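Local coordinates for prolyl-tRNA synthetase (Naegleria fowleri, PDB 6UYH), which probably catalyses the ATP-dependent attachment of proline to its cognate tRNA, and is bound here by the inhibitor halofuginone together with an ATP analogue, at residues K208-N211 and E212-A215; H240-G243 and Q244-K248; P118-E121 and T122-Y125. One frame throughout, in Å; residues are numbered along the deposited sequence. Where two conformers were deposited one is given.

Contact 1. Residues K208-N211 and E212-A215; sequences KTEN and EKFA. With HFG (7-bromo-6-chloro-3-{3-[(2R,3S)-3-hydroxypiperidin-2-yl]-2-oxopropyl}quinazolin-4(3H)-one), chain D.
The turn that follows strand 204-207 in the class II synthetase core folds back on itself at K208-K213 and then delivers F214 to the halofuginone pocket. Its pivot is the carbonyl of T209, which receives two backbone N-H groups: that of K213, with N to O 2.9 Å, and more weakly that of E212, with N to O 3.1 Å. K208 runs extended past this turn, its CD 3.4 Å from E212 O, and its ammonium reaches that same carbonyl through a water that accepts from NZ and donates to E212 O. E210 runs alongside K213; in the K213 conformer given here, OE1 of E210 touches K213 CE at 3.2 Å, whereas the opposite charges stay beyond salt-bridge distance. In this conformer a bend at the last torsion of K213 (chi4 56°) places NZ by F214 O at 3.1 Å, above the carbonyl plane, and by A217 O, both of which it bonds, while a second water links it to E210 O. Within the turn, T209 OG1 and N211 ND2 bond the two carboxylate oxygens of E447 in helix 444-457, which ties the loop to the C-terminal part of the chain. F214 sets one ring face against the ligand's linker, with C3' of HFG 3.7 Å above the ring plane and over its centre.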
ATOM      1  N   LYS A 208     -12.531 -26.664  -0.419  1.00 24.64           N
ATOM      2  CA  LYS A 208     -13.899 -26.375  -0.018  1.00 24.17           C
ATOM      3  C   LYS A 208     -14.890 -27.280  -0.747  1.00 24.78           C
ATOM      4  O   LYS A 208     -14.624 -27.785  -1.844  1.00 24.11           O
ATOM      5  CB  LYS A 208     -14.235 -24.906  -0.280  1.00 21.28           C
ATOM      6  CG  LYS A 208     -13.528 -23.958   0.656  1.00 27.67           C
ATOM      7  CD  LYS A 208     -14.074 -22.555   0.491  1.00 33.85           C
ATOM      8  CE  LYS A 208     -13.282 -21.560   1.312  1.00 36.50           C
ATOM      9  NZ  LYS A 208     -13.857 -20.197   1.168  1.00 39.07           N
ATOM     10  N   THR A 209     -16.033 -27.521  -0.101  1.00 22.12           N
ATOM     11  CA  THR A 209     -17.104 -28.272  -0.741  1.00 23.52           C
ATOM     12  C   THR A 209     -17.767 -27.440  -1.843  1.00 24.66           C
ATOM     13  O   THR A 209     -17.532 -26.238  -1.977  1.00 30.53           O
ATOM     14  CB  THR A 209     -18.153 -28.676   0.289  1.00 32.47           C
ATOM     15  OG1 THR A 209     -18.686 -27.486   0.883  1.00 30.90           O
ATOM     16  CG2 THR A 209     -17.519 -29.515   1.375  1.00 30.03           C
ATOM     17  N   GLU A 210     -18.643 -28.091  -2.614  1.00 27.63           N
ATOM     18  CA  GLU A 210     -19.292 -27.395  -3.722  1.00 34.75           C
ATOM     19  C   GLU A 210     -20.082 -26.181  -3.234  1.00 39.44           C
ATOM     20  O   GLU A 210     -20.121 -25.145  -3.907  1.00 37.09           O
ATOM     21  CB  GLU A 210     -20.194 -28.357  -4.494  1.00 40.90           C
ATOM     22  CG  GLU A 210     -19.426 -29.427  -5.259  1.00 46.99           C
ATOM     23  CD  GLU A 210     -18.423 -28.838  -6.239  1.00 57.57           C
ATOM     24  OE1 GLU A 210     -18.821 -27.969  -7.043  1.00 54.88           O
ATOM     25  OE2 GLU A 210     -17.235 -29.236  -6.198  1.00 57.43           O
ATOM     26  N   ASN A 211     -20.693 -26.280  -2.052  1.00 33.57           N
ATOM     27  CA  ASN A 211     -21.501 -25.174  -1.550  1.00 38.88           C
ATOM     28  C   ASN A 211     -20.646 -24.002  -1.093  1.00 40.94           C
ATOM     29  O   ASN A 211     -21.074 -22.847  -1.205  1.00 40.39           O
ATOM     30  CB  ASN A 211     -22.400 -25.652  -0.405  1.00 47.06           C
ATOM     31  CG  ASN A 211     -23.169 -24.516   0.250  1.00 55.23           C
ATOM     32  OD1 ASN A 211     -24.003 -23.871  -0.384  1.00 55.70           O
ATOM     33  ND2 ASN A 211     -22.896 -24.272   1.530  1.00 54.42           N
ATOM     34  N   GLU A 212     -19.441 -24.262  -0.591  1.00 30.74           N
ATOM     35  CA  GLU A 212     -18.616 -23.201  -0.042  1.00 28.07           C
ATOM     36  C   GLU A 212     -17.597 -22.651  -1.026  1.00 26.46           C
ATOM     37  O   GLU A 212     -17.044 -21.577  -0.778  1.00 29.37           O
ATOM     38  CB  GLU A 212     -17.893 -23.689   1.219  1.00 28.60           C
ATOM     39  CG  GLU A 212     -18.817 -23.871   2.412  1.00 35.63           C
ATOM     40  CD  GLU A 212     -19.327 -22.546   2.954  1.00 45.07           C
ATOM     41  OE1 GLU A 212     -18.547 -21.571   2.976  1.00 47.40           O
ATOM     42  OE2 GLU A 212     -20.509 -22.478   3.352  1.00 52.42           O
ATOM     43  N   LYS A 213     -17.330 -23.339  -2.131  1.00 27.78           N
ATOM     44  CA  LYS A 213     -16.312 -22.850  -3.048  0.55 27.89           C
ATOM     45  C   LYS A 213     -16.817 -21.622  -3.809  1.00 28.39           C
ATOM     46  O   LYS A 213     -18.018 -21.343  -3.877  1.00 32.08           O
ATOM     47  CB  LYS A 213     -15.901 -23.946  -4.033  0.55 25.60           C
ATOM     48  CG  LYS A 213     -16.867 -24.135  -5.180  0.55 29.14           C
ATOM     49  CD  LYS A 213     -16.267 -25.033  -6.264  0.55 31.96           C
ATOM     50  CE  LYS A 213     -17.236 -25.234  -7.419  0.55 33.61           C
ATOM     51  NZ  LYS A 213     -17.684 -23.949  -8.032  0.55 31.22           N
ATOM     52  N   PHE A 214     -15.871 -20.886  -4.385  1.00 29.84           N
ATOM     53  CA  PHE A 214     -16.202 -19.759  -5.249  1.00 28.23           C
ATOM     54  C   PHE A 214     -16.987 -20.256  -6.460  1.00 30.26           C
ATOM     55  O   PHE A 214     -16.535 -21.150  -7.185  1.00 29.03           O
ATOM     56  CB  PHE A 214     -14.906 -19.063  -5.672  1.00 25.87           C
ATOM     57  CG  PHE A 214     -15.087 -17.849  -6.561  1.00 24.46           C
ATOM     58  CD1 PHE A 214     -14.103 -17.515  -7.479  1.00 28.21           C
ATOM     59  CD2 PHE A 214     -16.211 -17.047  -6.468  1.00 29.50           C
ATOM     60  CE1 PHE A 214     -14.232 -16.397  -8.294  1.00 29.19           C
ATOM     61  CE2 PHE A 214     -16.356 -15.934  -7.285  1.00 27.50           C
ATOM     62  CZ  PHE A 214     -15.363 -15.611  -8.196  1.00 28.67           C
ATOM     63  N   ALA A 215     -18.175 -19.679  -6.674  1.00 30.53           N
ATOM     64  CA  ALA A 215     -19.030 -20.120  -7.772  1.00 39.50           C
ATOM     65  C   ALA A 215     -18.332 -20.010  -9.125  1.00 34.72           C
ATOM     66  O   ALA A 215     -18.660 -20.759 -10.055  1.00 37.91           O
ATOM     67  CB  ALA A 215     -20.332 -19.320  -7.778  1.00 47.45           C
TER
HETATM   68  O4' HFG D 602     -13.663 -12.503  -4.182  1.00 20.28           O
HETATM   69  C21 HFG D 602     -13.971 -13.650  -4.428  1.00 24.81           C
HETATM   70  C3' HFG D 602     -13.049 -14.582  -5.179  1.00 20.55           C
HETATM   71  C2' HFG D 602     -11.551 -14.266  -5.075  1.00 20.83           C
HETATM   72  N1' HFG D 602     -11.194 -13.001  -5.732  1.00 17.42           N
HETATM   73  C6' HFG D 602      -9.743 -12.786  -5.757  1.00 16.82           C
HETATM   74  C5' HFG D 602      -9.153 -12.760  -4.372  1.00 18.02           C
HETATM   75  C4' HFG D 602      -9.540 -14.024  -3.600  1.00 17.85           C
HETATM   76  C39 HFG D 602     -11.042 -14.241  -3.633  1.00 16.99           C
HETATM   77  O7' HFG D 602     -11.364 -15.472  -2.978  1.00 18.66           O
HETATM   78  C1' HFG D 602     -15.335 -14.217  -4.004  1.00 20.25           C
HETATM   79  N3  HFG D 602     -16.322 -13.161  -3.788  1.00 19.80           N
HETATM   80  C4  HFG D 602     -16.775 -12.463  -4.899  1.00 16.95           C
HETATM   81  O11 HFG D 602     -16.401 -12.751  -6.022  1.00 22.03           O
HETATM   82  C10 HFG D 602     -17.684 -11.356  -4.573  1.00 22.33           C
HETATM   83  C5  HFG D 602     -18.232 -10.575  -5.589  1.00 20.51           C
HETATM   84  C2  HFG D 602     -16.711 -12.832  -2.518  1.00 22.25           C
HETATM   85  N1  HFG D 602     -17.489 -11.864  -2.189  1.00 23.99           N
HETATM   86  C9  HFG D 602     -17.984 -11.084  -3.235  1.00 23.05           C
HETATM   87  C8  HFG D 602     -18.787  -9.990  -2.916  1.00 22.26           C
HETATM   88  C7  HFG D 602     -19.299  -9.207  -3.938  1.00 23.39           C
HETATM   89 BR1  HFG D 602     -20.298  -7.670  -3.464  1.00 38.31          BR
HETATM   90  C6  HFG D 602     -19.052  -9.514  -5.259  1.00 21.53           C
HETATM   91 CL1  HFG D 602     -19.801  -8.615  -6.544  1.00 29.18          CL
HETATM   92  O   HOH W   1     -14.647 -19.827  -1.372  1.00 33.27           O
HETATM   93  O   HOH W   2     -20.062 -23.648  -6.760  1.00 43.37           O
HETATM   94  O   HOH W   3     -20.334 -22.236  -4.455  1.00 48.59           O

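Contact 2. Residues H240-G243 and Q244-K248; sequences HHLG and QNFSK. With HFG (7-bromo-6-chloro-3-{3-[(2R,3S)-3-hydroxypiperidin-2-yl]-2-oxopropyl}quinazolin-4(3H)-one), chain D.
NE2 of H240 donates to the piperidine hydroxyl O7' of HFG at 2.8 Å, with an N-H...O angle of 157°, and O7' approaches the imidazole edge-on. On the other side of the imidazole, ND1 is hydrogen-bonded to T220 OG1, so both ring nitrogens are engaged and the ring's rotation is fixed. Two residues further on, a type II' beta turn from L242 to N245 leads from strand 232-243 into helix 245-250. It is closed by the bond from N245 N to L242 O, 3.1 Å long, and G243 takes the positive phi (57°) of the turn's second position. A water carries the junction further, donating to G243 O at 2.8 Å and accepting from S247 N in the first turn of the helix. Over the turn, L242 and F246 cross obliquely, CD1 of L242 meeting CD1 of F246 at 3.9 Å. The amide of N245 passes close to L242 O, but its ND2 is bonded to D218 OD1 and G216 O. A classic beta bulge sets L242 and G243 together against Q266 of strand 261-272. That same strand receives Q244 NE2 at F263 O and S247 OG at A264 O, while F246 and L242 lean on Y125 of helix 121-131 and H241 packs on helix 177-198.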
ATOM      1  N   HIS A 240      -7.888 -20.294  -5.533  1.00 21.69           N
ATOM      2  CA  HIS A 240      -8.821 -20.900  -6.480  1.00 21.40           C
ATOM      3  C   HIS A 240      -8.114 -21.316  -7.755  1.00 23.48           C
ATOM      4  O   HIS A 240      -7.308 -20.554  -8.295  1.00 21.31           O
ATOM      5  CB  HIS A 240      -9.915 -19.918  -6.914  1.00 24.16           C
ATOM      6  CG  HIS A 240     -10.647 -19.254  -5.798  1.00 22.14           C
ATOM      7  ND1 HIS A 240     -11.599 -19.903  -5.044  1.00 23.21           N
ATOM      8  CD2 HIS A 240     -10.606 -17.980  -5.343  1.00 19.79           C
ATOM      9  CE1 HIS A 240     -12.093 -19.066  -4.152  1.00 22.94           C
ATOM     10  NE2 HIS A 240     -11.511 -17.891  -4.316  1.00 25.12           N
ATOM     11  N   HIS A 241      -8.483 -22.483  -8.286  1.00 25.08           N
ATOM     12  CA  HIS A 241      -8.303 -22.753  -9.706  1.00 22.12           C
ATOM     13  C   HIS A 241      -9.597 -22.383 -10.427  1.00 30.89           C
ATOM     14  O   HIS A 241     -10.658 -22.954 -10.146  1.00 28.00           O
ATOM     15  CB  HIS A 241      -7.934 -24.210  -9.970  1.00 25.54           C
ATOM     16  CG  HIS A 241      -7.772 -24.528 -11.429  1.00 27.16           C
ATOM     17  ND1 HIS A 241      -6.960 -23.787 -12.264  1.00 28.59           N
ATOM     18  CD2 HIS A 241      -8.328 -25.487 -12.202  1.00 29.23           C
ATOM     19  CE1 HIS A 241      -7.023 -24.279 -13.488  1.00 32.83           C
ATOM     20  NE2 HIS A 241      -7.846 -25.315 -13.479  1.00 31.45           N
ATOM     21  N   LEU A 242      -9.516 -21.412 -11.331  1.00 26.93           N
ATOM     22  CA  LEU A 242     -10.692 -20.926 -12.037  1.00 25.54           C
ATOM     23  C   LEU A 242     -10.929 -21.673 -13.342  1.00 27.52           C
ATOM     24  O   LEU A 242     -11.958 -21.454 -13.993  1.00 32.61           O
ATOM     25  CB  LEU A 242     -10.560 -19.415 -12.297  1.00 29.18           C
ATOM     26  CG  LEU A 242     -10.278 -18.502 -11.092  1.00 27.45           C
ATOM     27  CD1 LEU A 242     -10.048 -17.058 -11.564  1.00 24.62           C
ATOM     28  CD2 LEU A 242     -11.415 -18.561 -10.069  1.00 26.08           C
ATOM     29  N   GLY A 243     -10.026 -22.578 -13.711  1.00 26.51           N
ATOM     30  CA  GLY A 243     -10.143 -23.280 -14.970  1.00 33.45           C
ATOM     31  C   GLY A 243     -10.196 -22.298 -16.116  1.00 34.71           C
ATOM     32  O   GLY A 243      -9.449 -21.314 -16.161  1.00 30.36           O
ATOM     33  N   GLN A 244     -11.112 -22.556 -17.049  1.00 31.46           N
ATOM     34  CA  GLN A 244     -11.381 -21.660 -18.164  1.00 33.52           C
ATOM     35  C   GLN A 244     -12.713 -20.935 -17.997  1.00 31.21           C
ATOM     36  O   GLN A 244     -13.247 -20.390 -18.969  1.00 31.57           O
ATOM     37  CB  GLN A 244     -11.346 -22.438 -19.479  1.00 35.71           C
ATOM     38  CG  GLN A 244      -9.993 -23.084 -19.765  1.00 34.01           C
ATOM     39  CD  GLN A 244     -10.031 -24.031 -20.946  1.00 41.56           C
ATOM     40  OE1 GLN A 244     -10.994 -24.775 -21.124  1.00 42.00           O
ATOM     41  NE2 GLN A 244      -8.982 -24.004 -21.766  1.00 38.91           N
ATOM     42  N   ASN A 245     -13.249 -20.908 -16.775  1.00 32.33           N
ATOM     43  CA  ASN A 245     -14.559 -20.308 -16.545  1.00 33.37           C
ATOM     44  C   ASN A 245     -14.559 -18.815 -16.841  1.00 33.28           C
ATOM     45  O   ASN A 245     -15.489 -18.302 -17.476  1.00 34.36           O
ATOM     46  CB  ASN A 245     -14.998 -20.568 -15.103  1.00 29.90           C
ATOM     47  CG  ASN A 245     -15.203 -22.045 -14.822  1.00 34.73           C
ATOM     48  OD1 ASN A 245     -15.671 -22.788 -15.683  1.00 41.43           O
ATOM     49  ND2 ASN A 245     -14.849 -22.479 -13.621  1.00 34.65           N
ATOM     50  N   PHE A 246     -13.531 -18.097 -16.386  1.00 31.00           N
ATOM     51  CA  PHE A 246     -13.465 -16.665 -16.642  1.00 29.97           C
ATOM     52  C   PHE A 246     -12.862 -16.352 -18.004  1.00 27.90           C
ATOM     53  O   PHE A 246     -13.199 -15.322 -18.598  1.00 34.06           O
ATOM     54  CB  PHE A 246     -12.676 -15.958 -15.536  1.00 26.06           C
ATOM     55  CG  PHE A 246     -13.483 -15.714 -14.289  1.00 22.88           C
ATOM     56  CD1 PHE A 246     -13.550 -16.676 -13.291  1.00 26.57           C
ATOM     57  CD2 PHE A 246     -14.195 -14.534 -14.125  1.00 25.45           C
ATOM     58  CE1 PHE A 246     -14.299 -16.459 -12.146  1.00 31.17           C
ATOM     59  CE2 PHE A 246     -14.941 -14.311 -12.982  1.00 30.12           C
ATOM     60  CZ  PHE A 246     -14.992 -15.273 -11.992  1.00 28.53           C
ATOM     61  N   SER A 247     -11.987 -17.216 -18.523  1.00 30.13           N
ATOM     62  CA  SER A 247     -11.428 -16.944 -19.842  1.00 30.58           C
ATOM     63  C   SER A 247     -12.475 -17.122 -20.931  1.00 34.34           C
ATOM     64  O   SER A 247     -12.412 -16.451 -21.966  1.00 31.49           O
ATOM     65  CB  SER A 247     -10.204 -17.820 -20.095  1.00 31.98           C
ATOM     66  OG  SER A 247     -10.486 -19.189 -19.906  1.00 33.45           O
ATOM     67  N   LYS A 248     -13.463 -17.996 -20.718  1.00 32.10           N
ATOM     68  CA  LYS A 248     -14.572 -18.051 -21.664  1.00 32.61           C
ATOM     69  C   LYS A 248     -15.473 -16.835 -21.508  1.00 32.23           C
ATOM     70  O   LYS A 248     -15.935 -16.265 -22.504  1.00 42.41           O
ATOM     71  CB  LYS A 248     -15.361 -19.349 -21.482  1.00 36.42           C
ATOM     72  CG  LYS A 248     -14.629 -20.581 -21.984  1.00 39.23           C
ATOM     73  CD  LYS A 248     -15.357 -21.858 -21.579  1.00 41.90           C
ATOM     74  CE  LYS A 248     -14.531 -23.086 -21.919  1.00 50.50           C
ATOM     75  NZ  LYS A 248     -15.156 -24.350 -21.421  1.00 48.75           N
TER
HETATM   76  O4' HFG D 602     -13.663 -12.503  -4.182  1.00 20.28           O
HETATM   77  C21 HFG D 602     -13.971 -13.650  -4.428  1.00 24.81           C
HETATM   78  C3' HFG D 602     -13.049 -14.582  -5.179  1.00 20.55           C
HETATM   79  C2' HFG D 602     -11.551 -14.266  -5.075  1.00 20.83           C
HETATM   80  N1' HFG D 602     -11.194 -13.001  -5.732  1.00 17.42           N
HETATM   81  C6' HFG D 602      -9.743 -12.786  -5.757  1.00 16.82           C
HETATM   82  C5' HFG D 602      -9.153 -12.760  -4.372  1.00 18.02           C
HETATM   83  C4' HFG D 602      -9.540 -14.024  -3.600  1.00 17.85           C
HETATM   84  C39 HFG D 602     -11.042 -14.241  -3.633  1.00 16.99           C
HETATM   85  O7' HFG D 602     -11.364 -15.472  -2.978  1.00 18.66           O
HETATM   86  C1' HFG D 602     -15.335 -14.217  -4.004  1.00 20.25           C
HETATM   87  N3  HFG D 602     -16.322 -13.161  -3.788  1.00 19.80           N
HETATM   88  C4  HFG D 602     -16.775 -12.463  -4.899  1.00 16.95           C
HETATM   89  O11 HFG D 602     -16.401 -12.751  -6.022  1.00 22.03           O
HETATM   90  C10 HFG D 602     -17.684 -11.356  -4.573  1.00 22.33           C
HETATM   91  C5  HFG D 602     -18.232 -10.575  -5.589  1.00 20.51           C
HETATM   92  C2  HFG D 602     -16.711 -12.832  -2.518  1.00 22.25           C
HETATM   93  N1  HFG D 602     -17.489 -11.864  -2.189  1.00 23.99           N
HETATM   94  C9  HFG D 602     -17.984 -11.084  -3.235  1.00 23.05           C
HETATM   95  C8  HFG D 602     -18.787  -9.990  -2.916  1.00 22.26           C
HETATM   96  C7  HFG D 602     -19.299  -9.207  -3.938  1.00 23.39           C
HETATM   97 BR1  HFG D 602     -20.298  -7.670  -3.464  1.00 38.31          BR
HETATM   98  C6  HFG D 602     -19.052  -9.514  -5.259  1.00 21.53           C
HETATM   99 CL1  HFG D 602     -19.801  -8.615  -6.544  1.00 29.18          CL
HETATM  100  O   HOH W   4     -10.661 -18.759 -16.452  1.00 31.91           O

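Contact 3. Residues P118-E121 and T122-Y125; sequences PTSE and TIMY. With HFG (7-bromo-6-chloro-3-{3-[(2R,3S)-3-hydroxypiperidin-2-yl]-2-oxopropyl}quinazolin-4(3H)-one), chain D.
Hydrogen bonds converge on the piperidine nitrogen of HFG, which T119 and E121 grip together: N1' donates to E121 OE2 at 2.6 Å and to T119 OG1 at 2.8 Å. The threonine hydroxyl in turn donates to the other carboxylate oxygen, E121 OE1, also at 2.6 Å, approaching on the syn side and 16° out of the carboxylate plane. With OG1 placed opposite the backbone N (chi1 -179°), T119 presents this hydroxyl to ligand and glutamate at once and so helps hold the carboxylate in orientation. Two donations from N1' are consistent with a protonated piperidine. Apolar contact continues at the other end of the ligand, where P118 CB lies 3.6 Å from C7 of the halogenated quinazolinone and P118 CG approaches the chlorine.

The backbone bonds are those of an alpha-helix start: S120 is the N-cap residue of helix 121-131, whose first residue, E121, lines the pocket. S120 O accepts M124 N at 2.9 Å and, weakly, I123 N; E121 O accepts Y125 N at 3.0 Å. The S120 hydroxyl makes no capping bond and goes to E169 OE1 instead. A water donates to T119 O and accepts from T122 N, bridging the loop to the first turn of the helix.

Aromatic and sulfur contacts pack this turn. The E121 chain follows Y125, with CA of E121 over the ring face in a CH-pi contact, 4.0 Å from the ring centroid and 13° off its normal. E121 O also lies over this ring, 3.1 Å above its plane and toward the rim. The carboxylate and ring planes are nearly perpendicular, and Y125 OH is bonded to H171 ND1. M124 brings SD to S120 CB, and I123 packs on Y39 of the second subunit.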
ATOM      1  N   PRO A 118     -15.374  -4.982  -4.892  1.00 17.50           N
ATOM      2  CA  PRO A 118     -15.580  -6.030  -3.877  1.00 21.63           C
ATOM      3  C   PRO A 118     -14.589  -7.175  -4.031  1.00 19.74           C
ATOM      4  O   PRO A 118     -14.500  -8.071  -3.185  1.00 22.32           O
ATOM      5  CB  PRO A 118     -17.006  -6.499  -4.164  1.00 24.71           C
ATOM      6  CG  PRO A 118     -17.107  -6.374  -5.664  1.00 23.66           C
ATOM      7  CD  PRO A 118     -16.251  -5.181  -6.064  1.00 19.02           C
ATOM      8  N   THR A 119     -13.881  -7.136  -5.161  1.00 15.85           N
ATOM      9  CA  THR A 119     -12.883  -8.074  -5.669  1.00 18.95           C
ATOM     10  C   THR A 119     -12.666  -7.636  -7.116  1.00 17.79           C
ATOM     11  O   THR A 119     -13.514  -6.914  -7.657  1.00 17.75           O
ATOM     12  CB  THR A 119     -13.318  -9.547  -5.560  1.00 17.52           C
ATOM     13  OG1 THR A 119     -12.258 -10.377  -6.055  1.00 20.54           O
ATOM     14  CG2 THR A 119     -14.585  -9.813  -6.377  1.00 18.70           C
ATOM     15  N   SER A 120     -11.561  -8.021  -7.764  1.00 18.07           N
ATOM     16  CA  SER A 120     -11.187  -7.360  -9.016  1.00 15.94           C
ATOM     17  C   SER A 120     -11.257  -8.227 -10.277  1.00 15.71           C
ATOM     18  O   SER A 120     -10.750  -7.795 -11.318  1.00 18.63           O
ATOM     19  CB  SER A 120      -9.789  -6.758  -8.887  1.00 16.98           C
ATOM     20  OG  SER A 120      -9.797  -5.792  -7.852  1.00 17.41           O
ATOM     21  N   GLU A 121     -11.889  -9.409 -10.234  1.00 19.52           N
ATOM     22  CA  GLU A 121     -12.001 -10.219 -11.448  1.00 20.35           C
ATOM     23  C   GLU A 121     -12.582  -9.423 -12.617  1.00 19.15           C
ATOM     24  O   GLU A 121     -12.039  -9.448 -13.730  1.00 18.80           O
ATOM     25  CB  GLU A 121     -12.869 -11.452 -11.194  1.00 18.92           C
ATOM     26  CG  GLU A 121     -12.170 -12.598 -10.462  1.00 21.40           C
ATOM     27  CD  GLU A 121     -12.151 -12.419  -8.955  1.00 23.87           C
ATOM     28  OE1 GLU A 121     -12.682 -11.407  -8.450  1.00 22.91           O
ATOM     29  OE2 GLU A 121     -11.604 -13.300  -8.268  1.00 25.04           O
ATOM     30  N   THR A 122     -13.708  -8.728 -12.392  1.00 17.39           N
ATOM     31  CA  THR A 122     -14.375  -8.025 -13.491  1.00 19.80           C
ATOM     32  C   THR A 122     -13.694  -6.708 -13.835  1.00 16.47           C
ATOM     33  O   THR A 122     -13.990  -6.129 -14.892  1.00 19.92           O
ATOM     34  CB  THR A 122     -15.854  -7.755 -13.176  1.00 20.56           C
ATOM     35  OG1 THR A 122     -15.964  -6.858 -12.061  1.00 21.95           O
ATOM     36  CG2 THR A 122     -16.605  -9.063 -12.885  1.00 23.22           C
ATOM     37  N   ILE A 123     -12.792  -6.240 -12.967  1.00 16.85           N
ATOM     38  CA  ILE A 123     -12.000  -5.037 -13.205  1.00 17.26           C
ATOM     39  C   ILE A 123     -10.763  -5.361 -14.037  1.00 19.61           C
ATOM     40  O   ILE A 123     -10.338  -4.555 -14.869  1.00 19.38           O
ATOM     41  CB  ILE A 123     -11.610  -4.407 -11.851  1.00 17.31           C
ATOM     42  CG1 ILE A 123     -12.867  -4.011 -11.071  1.00 18.74           C
ATOM     43  CG2 ILE A 123     -10.648  -3.210 -12.031  1.00 17.59           C
ATOM     44  CD1 ILE A 123     -12.574  -3.469  -9.665  1.00 16.66           C
ATOM     45  N   MET A 124     -10.183  -6.545 -13.842  1.00 17.31           N
ATOM     46  CA  MET A 124      -8.910  -6.915 -14.442  1.00 17.75           C
ATOM     47  C   MET A 124      -9.030  -7.754 -15.704  1.00 22.72           C
ATOM     48  O   MET A 124      -8.186  -7.620 -16.597  1.00 21.09           O
ATOM     49  CB  MET A 124      -8.066  -7.682 -13.423  1.00 16.80           C
ATOM     50  CG  MET A 124      -7.683  -6.836 -12.233  1.00 15.02           C
ATOM     51  SD  MET A 124      -6.881  -7.819 -10.942  1.00 21.35           S
ATOM     52  CE  MET A 124      -5.329  -8.201 -11.742  1.00 18.07           C
ATOM     53  N   TYR A 125     -10.041  -8.605 -15.814  1.00 21.44           N
ATOM     54  CA  TYR A 125      -9.981  -9.612 -16.867  1.00 19.36           C
ATOM     55  C   TYR A 125     -10.252  -9.057 -18.267  1.00 20.01           C
ATOM     56  O   TYR A 125      -9.755  -9.642 -19.236  1.00 23.47           O
ATOM     57  CB  TYR A 125     -10.912 -10.788 -16.535  1.00 20.96           C
ATOM     58  CG  TYR A 125     -10.438 -11.591 -15.332  1.00 22.63           C
ATOM     59  CD1 TYR A 125      -9.175 -11.360 -14.774  1.00 25.46           C
ATOM     60  CD2 TYR A 125     -11.245 -12.557 -14.738  1.00 24.03           C
ATOM     61  CE1 TYR A 125      -8.735 -12.078 -13.676  1.00 20.35           C
ATOM     62  CE2 TYR A 125     -10.814 -13.283 -13.627  1.00 21.92           C
ATOM     63  CZ  TYR A 125      -9.558 -13.034 -13.101  1.00 21.46           C
ATOM     64  OH  TYR A 125      -9.116 -13.749 -12.001  1.00 22.92           O
TER
HETATM   65  O4' HFG D 602     -13.663 -12.503  -4.182  1.00 20.28           O
HETATM   66  C21 HFG D 602     -13.971 -13.650  -4.428  1.00 24.81           C
HETATM   67  C3' HFG D 602     -13.049 -14.582  -5.179  1.00 20.55           C
HETATM   68  C2' HFG D 602     -11.551 -14.266  -5.075  1.00 20.83           C
HETATM   69  N1' HFG D 602     -11.194 -13.001  -5.732  1.00 17.42           N
HETATM   70  C6' HFG D 602      -9.743 -12.786  -5.757  1.00 16.82           C
HETATM   71  C5' HFG D 602      -9.153 -12.760  -4.372  1.00 18.02           C
HETATM   72  C4' HFG D 602      -9.540 -14.024  -3.600  1.00 17.85           C
HETATM   73  C39 HFG D 602     -11.042 -14.241  -3.633  1.00 16.99           C
HETATM   74  O7' HFG D 602     -11.364 -15.472  -2.978  1.00 18.66           O
HETATM   75  C1' HFG D 602     -15.335 -14.217  -4.004  1.00 20.25           C
HETATM   76  N3  HFG D 602     -16.322 -13.161  -3.788  1.00 19.80           N
HETATM   77  C4  HFG D 602     -16.775 -12.463  -4.899  1.00 16.95           C
HETATM   78  O11 HFG D 602     -16.401 -12.751  -6.022  1.00 22.03           O
HETATM   79  C10 HFG D 602     -17.684 -11.356  -4.573  1.00 22.33           C
HETATM   80  C5  HFG D 602     -18.232 -10.575  -5.589  1.00 20.51           C
HETATM   81  C2  HFG D 602     -16.711 -12.832  -2.518  1.00 22.25           C
HETATM   82  N1  HFG D 602     -17.489 -11.864  -2.189  1.00 23.99           N
HETATM   83  C9  HFG D 602     -17.984 -11.084  -3.235  1.00 23.05           C
HETATM   84  C8  HFG D 602     -18.787  -9.990  -2.916  1.00 22.26           C
HETATM   85  C7  HFG D 602     -19.299  -9.207  -3.938  1.00 23.39           C
HETATM   86 BR1  HFG D 602     -20.298  -7.670  -3.464  1.00 38.31          BR
HETATM   87  C6  HFG D 602     -19.052  -9.514  -5.259  1.00 21.53           C
HETATM   88 CL1  HFG D 602     -19.801  -8.615  -6.544  1.00 29.18          CL
HETATM   89  O   HOH W   5     -15.019  -8.030  -9.867  1.00 22.94           O

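In the fold
Along the chain contact 3 comes first, then contact 1, then contact 2, all within the class II core range, and all three touch the same halofuginone molecule. Centres of contacts 2 and 3 are about 13 Å apart, those of contacts 1 and 2 about 14 Å, and those of contacts 1 and 3 about 19 Å. The loop after strand 204-207, the last part of strand 232-243 with the turn into helix 245-250, and the start of helix 121-131 thus converge from distant sequence positions. Their aromatic residues join up: F214 meets H240 and F246, and F246 meets Y125. Together they form part of the wall around the inhibitor next to the bound ATP analogue, consistent with occupation of the active site.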